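Local coordinates for sporulation-control protein spo0M (Bacillus subtilis, PDB 5CL2) that controls the expression of spo0A and is required for the cell to pass morphological stage 0 of sporulation, at residues R72-F77 with H85-T90; T51-V56 with R162-Q167; L16-D19 with G24-V27. All coordinates share one frame; numbering follows the deposited sequence.

In the fold
Contacts 1 and 3 lie in the two-sheet sandwich, consistent with an arrestin-like family, and contact 2 sits closer to the centre of the chain. Contact 1 is a surface contact, aromatic and aliphatic, packing strand 84-92 of the three-stranded sheet against strand 60-79 of the facing one. Contact 3, partly buried, works on the three-stranded sheet too, but its chemistry is split between an apolar pair involving a buried valine and a charged pair, doubtful in detail, at the surface. Contacts 1 and 3 touch where Phe89 CZ packs on Leu16 CD2 at 3.6 Å. Contact 2 is buried, without a hydrogen bond or charge across its segments, and joins strand 40-57, the sheet neighbour of 60-79, to strand 165-173 of the separate five-stranded sheet.

Contact 1: R72-F77 with H85-T90; sequences RVTGSF and HQFPFT
Phe87 is the side chain to follow here, because it meets Val73, Thr74 and Phe77 in turn. Its CB takes Val73 CG1 at 3.7 Å. Beyond it the ring turns one face to Thr74, whose CG2 methyl makes a CH-pi contact 3.8 Å from the Phe87 centroid. CD1 and CE1 lie along that flank, near Thr74 CB and CG2. At the far end, CE2 and CZ run into the second ring: Phe87 CZ sits 3.5 Å from Phe77 CE1, over a face of the Phe77 ring, and the two planes are inclined at 47°. Phe77 CG stands between its own backbone N and carbonyl carbon (chi1 70°), and this brings the ring between Phe87 and His85. Phe77 CE2 rests over the centre of the imidazole, 3.9 Å from His85 ND1, with the planes 37° apart. His85 NE2 is hydrogen-bonded to Glu83. At the other end Val73 CG2 reaches Phe89 CB. No hydrogen bond crosses, and each strand pairs its backbone within its own sheet, so between these segments the sheets are held by van der Waals packing and ring contacts.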
loop_
_atom_site.group_PDB
_atom_site.type_symbol
_atom_site.label_atom_id
_atom_site.label_comp_id
_atom_site.label_asym_id
_atom_site.label_seq_id
_atom_site.Cartn_x
_atom_site.Cartn_y
_atom_site.Cartn_z
ATOM N N ARG A 72 -2.706 -19.164 4.480
ATOM C CA ARG A 72 -2.539 -20.539 4.985
ATOM C C ARG A 72 -3.438 -21.544 4.270
ATOM O O ARG A 72 -4.656 -21.432 4.307
ATOM C CB ARG A 72 -2.799 -20.579 6.490
ATOM C CG ARG A 72 -2.735 -21.976 7.121
ATOM C CD ARG A 72 -2.095 -21.889 8.495
ATOM N NE ARG A 72 -0.766 -21.302 8.361
ATOM C CZ ARG A 72 0.053 -21.017 9.364
ATOM N NH1 ARG A 72 -0.319 -21.212 10.619
ATOM N NH2 ARG A 72 1.242 -20.507 9.096
ATOM N N VAL A 73 -2.839 -22.528 3.609
ATOM C CA VAL A 73 -3.649 -23.535 2.923
ATOM C C VAL A 73 -4.278 -24.457 3.967
ATOM O O VAL A 73 -5.473 -24.754 3.914
ATOM C CB VAL A 73 -2.835 -24.342 1.903
ATOM C CG1 VAL A 73 -3.657 -25.510 1.367
ATOM C CG2 VAL A 73 -2.363 -23.443 0.766
ATOM N N THR A 74 -3.492 -24.901 4.933
ATOM C CA THR A 74 -4.105 -25.739 5.947
ATOM C C THR A 74 -3.324 -25.654 7.235
ATOM O O THR A 74 -2.163 -25.263 7.232
ATOM C CB THR A 74 -4.246 -27.259 5.477
ATOM O OG1 THR A 74 -5.117 -27.964 6.370
ATOM C CG2 THR A 74 -2.927 -27.991 5.457
ATOM N N GLY A 75 -3.974 -26.041 8.327
ATOM C CA GLY A 75 -3.355 -26.054 9.629
ATOM C C GLY A 75 -2.801 -27.438 9.921
ATOM O O GLY A 75 -2.697 -28.287 9.038
ATOM N N SER A 76 -2.435 -27.638 11.181
ATOM C CA SER A 76 -1.763 -28.820 11.660
ATOM C C SER A 76 -2.520 -30.157 11.442
ATOM O O SER A 76 -3.752 -30.211 11.516
ATOM C CB SER A 76 -1.440 -28.608 13.140
ATOM O OG SER A 76 -2.622 -28.645 13.914
ATOM N N PHE A 77 -1.761 -31.192 11.070
ATOM C CA PHE A 77 -2.268 -32.564 10.977
ATOM C C PHE A 77 -1.097 -33.543 11.017
ATOM O O PHE A 77 0.031 -33.165 10.748
ATOM C CB PHE A 77 -3.096 -32.775 9.699
ATOM C CG PHE A 77 -2.279 -32.754 8.418
ATOM C CD1 PHE A 77 -1.947 -31.540 7.799
ATOM C CD2 PHE A 77 -1.893 -33.941 7.804
ATOM C CE1 PHE A 77 -1.216 -31.513 6.614
ATOM C CE2 PHE A 77 -1.157 -33.922 6.624
ATOM C CZ PHE A 77 -0.816 -32.692 6.027
ATOM N N HIS A 85 -2.417 -36.808 0.868
ATOM C CA HIS A 85 -3.418 -35.816 1.240
ATOM C C HIS A 85 -3.507 -34.797 0.100
ATOM O O HIS A 85 -2.485 -34.494 -0.520
ATOM C CB HIS A 85 -3.027 -35.130 2.542
ATOM C CG HIS A 85 -3.082 -36.041 3.734
ATOM N ND1 HIS A 85 -3.993 -35.858 4.756
ATOM C CD2 HIS A 85 -2.313 -37.077 4.088
ATOM C CE1 HIS A 85 -3.788 -36.783 5.679
ATOM N NE2 HIS A 85 -2.769 -37.532 5.305
ATOM N N GLN A 86 -4.709 -34.297 -0.192
ATOM C CA GLN A 86 -4.888 -33.275 -1.214
ATOM C C GLN A 86 -5.549 -32.061 -0.591
ATOM O O GLN A 86 -6.649 -32.158 -0.056
ATOM C CB GLN A 86 -5.735 -33.768 -2.394
ATOM C CG GLN A 86 -5.275 -35.069 -2.986
ATOM C CD GLN A 86 -5.756 -36.240 -2.150
ATOM O OE1 GLN A 86 -6.767 -36.133 -1.439
ATOM N NE2 GLN A 86 -4.998 -37.333 -2.157
ATOM N N PHE A 87 -4.884 -30.916 -0.657
ATOM C CA PHE A 87 -5.505 -29.696 -0.187
ATOM C C PHE A 87 -5.750 -28.750 -1.347
ATOM O O PHE A 87 -4.839 -28.092 -1.795
ATOM C CB PHE A 87 -4.626 -29.044 0.880
ATOM C CG PHE A 87 -4.302 -29.952 2.036
ATOM C CD1 PHE A 87 -5.172 -30.050 3.118
ATOM C CD2 PHE A 87 -3.145 -30.732 2.032
ATOM C CE1 PHE A 87 -4.890 -30.908 4.196
ATOM C CE2 PHE A 87 -2.841 -31.593 3.108
ATOM C CZ PHE A 87 -3.722 -31.684 4.192
ATOM N N PRO A 88 -6.999 -28.665 -1.823
ATOM C CA PRO A 88 -7.333 -27.693 -2.873
ATOM C C PRO A 88 -7.424 -26.269 -2.331
ATOM O O PRO A 88 -7.809 -26.069 -1.176
ATOM C CB PRO A 88 -8.699 -28.174 -3.392
ATOM C CG PRO A 88 -9.262 -29.038 -2.294
ATOM C CD PRO A 88 -8.071 -29.660 -1.612
ATOM N N PHE A 89 -7.058 -25.290 -3.158
ATOM C CA PHE A 89 -7.047 -23.896 -2.725
ATOM C C PHE A 89 -7.414 -22.926 -3.840
ATOM O O PHE A 89 -7.308 -23.240 -5.041
ATOM C CB PHE A 89 -5.667 -23.525 -2.185
ATOM C CG PHE A 89 -4.583 -23.549 -3.245
ATOM C CD1 PHE A 89 -4.345 -22.429 -4.053
ATOM C CD2 PHE A 89 -3.832 -24.706 -3.463
ATOM C CE1 PHE A 89 -3.369 -22.462 -5.041
ATOM C CE2 PHE A 89 -2.853 -24.749 -4.446
ATOM C CZ PHE A 89 -2.620 -23.626 -5.239
ATOM N N THR A 90 -7.788 -21.715 -3.422
ATOM C CA THR A 90 -8.018 -20.621 -4.340
ATOM C C THR A 90 -7.604 -19.278 -3.702
ATOM O O THR A 90 -7.794 -19.050 -2.495
ATOM C CB THR A 90 -9.505 -20.595 -4.782
ATOM O OG1 THR A 90 -9.677 -19.689 -5.876
ATOM C CG2 THR A 90 -10.408 -20.180 -3.642
#

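Contact 2: T51-V56 with R162-Q167; sequences TRYVIV and RLPFVQ
Tyr53 and Phe165 meet at the roots of their side chains, Tyr53 CB lying 3.6 Å from Phe165 CB. Both rings start the same way: in each, CG stands between the backbone N and the carbonyl carbon, chi1 being 69° in Tyr53 and 65° in Phe165. From that shared root the rings part. Their planes stay within 27° of parallel but are slid so far that they barely overlap, with centroids 5.7 Å apart; the close ring contact is Tyr53 CD1 against Phe165 CD2 at 3.9 Å.

Each ring then finds a partner on the other segment. The phenol of Tyr53 runs out across Pro164 at about a right angle, with CE1 near Pro164 CG and the OH 3.7 Å from Pro164 CB. Phe165 leads the other way, to Thr51, whose CG2 touches CZ at 3.5 Å. With Thr51 OG1 anti to the backbone N, the CG2 methyl is left between N and the carbonyl carbon, where it meets the CZ and CE2 end of Phe165, while the hydroxyl bonds to the carbonyl O of Glu105. Leu163 CB lies over a face of Phe165, and Cys153 of strand 146-155 touches both aromatic residues. An alanine in place of Tyr53 would keep the CB contact but would probably open a gap beside Phe165 and take from Pro164 the ring and hydroxyl that pack on it.

No hydrogen bond links the two segments directly. Strand 40-57 pairs with strand 60-79 through Thr51 and Tyr53, and Val54 also makes backbone bonds to Cys153 and Gln155 of strand 146-155. The arrangement is an apolar junction between two beta-sheets, where strand 40-57, running on from the sandwich, lies against the beginning of strand 165-173, the second strand of the five-stranded antiparallel sheet.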
loop_
_atom_site.group_PDB
_atom_site.type_symbol
_atom_site.label_atom_id
_atom_site.label_comp_id
_atom_site.label_asym_id
_atom_site.label_seq_id
_atom_site.Cartn_x
_atom_site.Cartn_y
_atom_site.Cartn_z
ATOM N N THR A 51 8.048 -12.108 -5.761
ATOM C CA THR A 51 8.826 -11.672 -6.898
ATOM C C THR A 51 10.121 -11.120 -6.332
ATOM O O THR A 51 10.417 -11.374 -5.153
ATOM C CB THR A 51 8.059 -10.643 -7.765
ATOM O OG1 THR A 51 8.768 -10.446 -8.990
ATOM C CG2 THR A 51 7.839 -9.329 -7.030
ATOM N N ARG A 52 10.929 -10.478 -7.178
ATOM C CA ARG A 52 12.151 -9.821 -6.742
ATOM C C ARG A 52 12.174 -8.387 -7.278
ATOM O O ARG A 52 11.560 -8.082 -8.298
ATOM C CB ARG A 52 13.390 -10.555 -7.242
ATOM C CG ARG A 52 13.209 -12.024 -7.469
ATOM C CD ARG A 52 14.343 -12.559 -8.321
ATOM N NE ARG A 52 14.423 -11.878 -9.609
ATOM C CZ ARG A 52 15.063 -12.360 -10.671
ATOM N NH1 ARG A 52 15.695 -13.531 -10.601
ATOM N NH2 ARG A 52 15.082 -11.666 -11.803
ATOM N N TYR A 53 12.886 -7.504 -6.604
ATOM C CA TYR A 53 13.005 -6.158 -7.119
ATOM C C TYR A 53 14.413 -5.646 -6.934
ATOM O O TYR A 53 15.165 -6.163 -6.096
ATOM C CB TYR A 53 11.982 -5.225 -6.474
ATOM C CG TYR A 53 12.180 -4.910 -5.010
ATOM C CD1 TYR A 53 11.730 -5.772 -4.013
ATOM C CD2 TYR A 53 12.785 -3.721 -4.623
ATOM C CE1 TYR A 53 11.898 -5.453 -2.663
ATOM C CE2 TYR A 53 12.951 -3.388 -3.295
ATOM C CZ TYR A 53 12.510 -4.239 -2.319
ATOM O OH TYR A 53 12.703 -3.860 -1.007
ATOM N N VAL A 54 14.771 -4.643 -7.736
ATOM C CA VAL A 54 16.149 -4.163 -7.757
ATOM C C VAL A 54 16.307 -3.000 -6.798
ATOM O O VAL A 54 15.452 -2.111 -6.706
ATOM C CB VAL A 54 16.600 -3.727 -9.165
ATOM C CG1 VAL A 54 18.084 -3.345 -9.152
ATOM C CG2 VAL A 54 16.382 -4.839 -10.156
ATOM N N ILE A 55 17.402 -3.058 -6.055
ATOM C CA ILE A 55 17.895 -1.973 -5.228
ATOM C C ILE A 55 19.310 -1.622 -5.680
ATOM O O ILE A 55 20.206 -2.470 -5.665
ATOM C CB ILE A 55 17.927 -2.353 -3.747
ATOM C CG1 ILE A 55 16.514 -2.602 -3.206
ATOM C CG2 ILE A 55 18.665 -1.296 -2.941
ATOM C CD1 ILE A 55 16.536 -3.029 -1.763
ATOM N N VAL A 56 19.512 -0.381 -6.105
ATOM C CA VAL A 56 20.833 0.040 -6.548
ATOM C C VAL A 56 21.523 0.871 -5.471
ATOM O O VAL A 56 20.957 1.827 -4.957
ATOM C CB VAL A 56 20.749 0.818 -7.864
ATOM C CG1 VAL A 56 22.134 1.250 -8.330
ATOM C CG2 VAL A 56 20.083 -0.055 -8.926
ATOM N N ARG A 162 1.588 -0.398 -1.145
ATOM C CA ARG A 162 1.473 -1.621 -0.369
ATOM C C ARG A 162 2.774 -2.419 -0.473
ATOM O O ARG A 162 3.348 -2.826 0.543
ATOM C CB ARG A 162 0.288 -2.440 -0.863
ATOM C CG ARG A 162 -0.061 -3.591 0.062
ATOM C CD ARG A 162 -1.162 -4.483 -0.494
ATOM N NE ARG A 162 -0.746 -5.254 -1.667
ATOM C CZ ARG A 162 -0.265 -6.495 -1.616
ATOM N NH1 ARG A 162 -0.085 -7.079 -0.444
ATOM N NH2 ARG A 162 0.074 -7.136 -2.735
ATOM N N LEU A 163 3.275 -2.583 -1.694
ATOM C CA LEU A 163 4.559 -3.248 -1.924
ATOM C C LEU A 163 5.707 -2.220 -1.939
ATOM O O LEU A 163 5.499 -1.063 -2.240
ATOM C CB LEU A 163 4.503 -4.011 -3.238
ATOM C CG LEU A 163 3.356 -5.014 -3.256
ATOM C CD1 LEU A 163 3.264 -5.671 -4.637
ATOM C CD2 LEU A 163 3.595 -6.074 -2.150
ATOM N N PRO A 164 6.918 -2.653 -1.586
ATOM C CA PRO A 164 8.130 -1.828 -1.562
ATOM C C PRO A 164 8.650 -1.426 -2.942
ATOM O O PRO A 164 9.558 -0.587 -3.034
ATOM C CB PRO A 164 9.143 -2.721 -0.844
ATOM C CG PRO A 164 8.613 -4.165 -1.077
ATOM C CD PRO A 164 7.131 -4.001 -1.024
ATOM N N PHE A 165 8.114 -2.037 -3.992
ATOM C CA PHE A 165 8.580 -1.791 -5.353
ATOM C C PHE A 165 7.484 -1.328 -6.310
ATOM O O PHE A 165 6.309 -1.450 -6.015
ATOM C CB PHE A 165 9.215 -3.063 -5.917
ATOM C CG PHE A 165 8.236 -4.189 -6.071
ATOM C CD1 PHE A 165 7.470 -4.313 -7.224
ATOM C CD2 PHE A 165 8.077 -5.124 -5.048
ATOM C CE1 PHE A 165 6.553 -5.352 -7.352
ATOM C CE2 PHE A 165 7.174 -6.154 -5.173
ATOM C CZ PHE A 165 6.406 -6.261 -6.328
ATOM N N VAL A 166 7.862 -0.799 -7.472
ATOM C CA VAL A 166 6.872 -0.648 -8.539
ATOM C C VAL A 166 7.406 -1.276 -9.814
ATOM O O VAL A 166 8.618 -1.410 -9.975
ATOM C CB VAL A 166 6.513 0.846 -8.816
ATOM C CG1 VAL A 166 5.893 1.465 -7.598
ATOM C CG2 VAL A 166 7.739 1.624 -9.249
ATOM N N GLN A 167 6.522 -1.672 -10.726
ATOM C CA GLN A 167 7.031 -2.152 -11.999
ATOM C C GLN A 167 7.228 -0.947 -12.940
ATOM O O GLN A 167 6.293 -0.231 -13.262
ATOM C CB GLN A 167 6.108 -3.198 -12.636
ATOM C CG GLN A 167 6.714 -3.777 -13.905
ATOM C CD GLN A 167 6.049 -5.060 -14.407
ATOM O OE1 GLN A 167 4.835 -5.243 -14.308
ATOM N NE2 GLN A 167 6.861 -5.952 -14.961
#

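Contact 3: L16-D19 with G24-V27; sequences LEKD and GEEV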
loop_
_atom_site.group_PDB
_atom_site.type_symbol
_atom_site.label_atom_id
_atom_site.label_comp_id
_atom_site.label_asym_id
_atom_site.label_seq_id
_atom_site.Cartn_x
_atom_site.Cartn_y
_atom_site.Cartn_z
ATOM N N LEU A 16 -0.972 -26.029 -9.979
ATOM C CA LEU A 16 -1.945 -25.018 -10.360
ATOM C C LEU A 16 -2.735 -25.485 -11.566
ATOM O O LEU A 16 -2.235 -26.288 -12.337
ATOM C CB LEU A 16 -1.241 -23.699 -10.670
ATOM C CG LEU A 16 -0.149 -23.342 -9.663
ATOM C CD1 LEU A 16 0.713 -22.226 -10.228
ATOM C CD2 LEU A 16 -0.731 -22.979 -8.293
ATOM N N GLU A 17 -3.946 -24.976 -11.766
ATOM C CA GLU A 17 -4.698 -25.415 -12.934
ATOM C C GLU A 17 -4.183 -24.734 -14.196
ATOM O O GLU A 17 -4.190 -25.351 -15.265
ATOM C CB GLU A 17 -6.194 -25.123 -12.777
ATOM C CG GLU A 17 -6.909 -25.906 -11.704
ATOM C CD GLU A 17 -8.363 -25.464 -11.562
ATOM O OE1 GLU A 17 -8.809 -24.612 -12.376
ATOM O OE2 GLU A 17 -9.074 -26.003 -10.676
ATOM N N LYS A 18 -3.683 -23.501 -14.065
ATOM C CA LYS A 18 -3.038 -22.785 -15.174
ATOM C C LYS A 18 -1.647 -22.300 -14.772
ATOM O O LYS A 18 -1.346 -22.166 -13.586
ATOM C CB LYS A 18 -3.860 -21.571 -15.612
ATOM C CG LYS A 18 -5.361 -21.748 -15.633
ATOM C CD LYS A 18 -5.996 -20.654 -16.471
ATOM C CE LYS A 18 -6.601 -19.577 -15.570
ATOM N NZ LYS A 18 -7.733 -18.816 -16.175
ATOM N N ASP A 19 -0.790 -22.073 -15.759
ATOM C CA ASP A 19 0.496 -21.422 -15.537
ATOM C C ASP A 19 0.426 -19.885 -15.779
ATOM O O ASP A 19 1.368 -19.152 -15.448
ATOM C CB ASP A 19 1.595 -22.123 -16.366
ATOM C CG ASP A 19 1.554 -21.776 -17.838
ATOM O OD1 ASP A 19 0.454 -21.554 -18.385
ATOM O OD2 ASP A 19 2.638 -21.784 -18.456
ATOM N N GLY A 24 -6.052 -9.853 -10.677
ATOM C CA GLY A 24 -7.474 -9.848 -10.392
ATOM C C GLY A 24 -8.103 -11.207 -10.633
ATOM O O GLY A 24 -9.163 -11.514 -10.099
ATOM N N GLU A 25 -7.438 -12.029 -11.434
ATOM C CA GLU A 25 -7.935 -13.355 -11.738
ATOM C C GLU A 25 -7.689 -14.274 -10.544
ATOM O O GLU A 25 -6.751 -14.064 -9.773
ATOM C CB GLU A 25 -7.265 -13.889 -13.007
ATOM C CG GLU A 25 -7.639 -15.327 -13.395
ATOM C CD GLU A 25 -7.424 -15.626 -14.878
ATOM O OE1 GLU A 25 -6.801 -14.791 -15.589
ATOM O OE2 GLU A 25 -7.899 -16.696 -15.324
ATOM N N GLU A 26 -8.551 -15.275 -10.386
ATOM C CA GLU A 26 -8.415 -16.256 -9.315
ATOM C C GLU A 26 -7.487 -17.392 -9.703
ATOM O O GLU A 26 -7.673 -18.030 -10.735
ATOM C CB GLU A 26 -9.767 -16.846 -8.953
ATOM C CG GLU A 26 -10.347 -16.351 -7.649
ATOM C CD GLU A 26 -11.389 -17.318 -7.147
ATOM O OE1 GLU A 26 -11.358 -18.479 -7.612
ATOM O OE2 GLU A 26 -12.237 -16.933 -6.311
ATOM N N VAL A 27 -6.472 -17.626 -8.884
ATOM C CA VAL A 27 -5.602 -18.785 -9.033
ATOM C C VAL A 27 -6.181 -19.980 -8.254
ATOM O O VAL A 27 -6.514 -19.864 -7.063
ATOM C CB VAL A 27 -4.165 -18.491 -8.551
ATOM C CG1 VAL A 27 -3.255 -19.714 -8.767
ATOM C CG2 VAL A 27 -3.601 -17.263 -9.261
#
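Lys18 and Glu25 come toward each other from opposite directions, each steered by its torsions. Lys18 CG lies anti to the carbonyl carbon (chi1 -39°), and a bend at chi3 (-102°) carries the end of the chain over to Glu25. In Glu25 the CG is anti to the backbone N (chi1 176°), and the rest of the chain is extended, holding the carboxylate out toward the ammonium group. The two charges pair as a salt bridge from Lys18 NZ to Glu25 OE2. The modelled separation is too short to be taken literally, so the pairing is plausible while the exact places of both atoms remain doubtful.

The second meeting is apolar and quieter. Leu16 CD2 lies 4.2 Å from Val27 CG1, a loose touch, and the two side chains run obliquely to each other. The backbones approach at the same pair, Leu16 CA and Val27 CA being 7.3 Å apart. The contact thus has two parts of unlike chemistry: the apolar pair includes the buried Val27, the charged pair the exposed Lys18.

Between the segments the chain passes through the short strand 20-21, which runs parallel to strand 120-128 in the other sheet, and then returns as strand 26-34. Backbone bonds tie Glu17 to Gln28, while Asp19 bonds to Phe127 and Val27 to Phe91. Leu16 itself packs on Asp124 and Ile126 of strand 120-128. Asp124 is also a sodium ligand, with Thr14 and Asp122, so this crossing from one sheet to the other lies close to the metal site, flanked by strands 84-92 and 120-128.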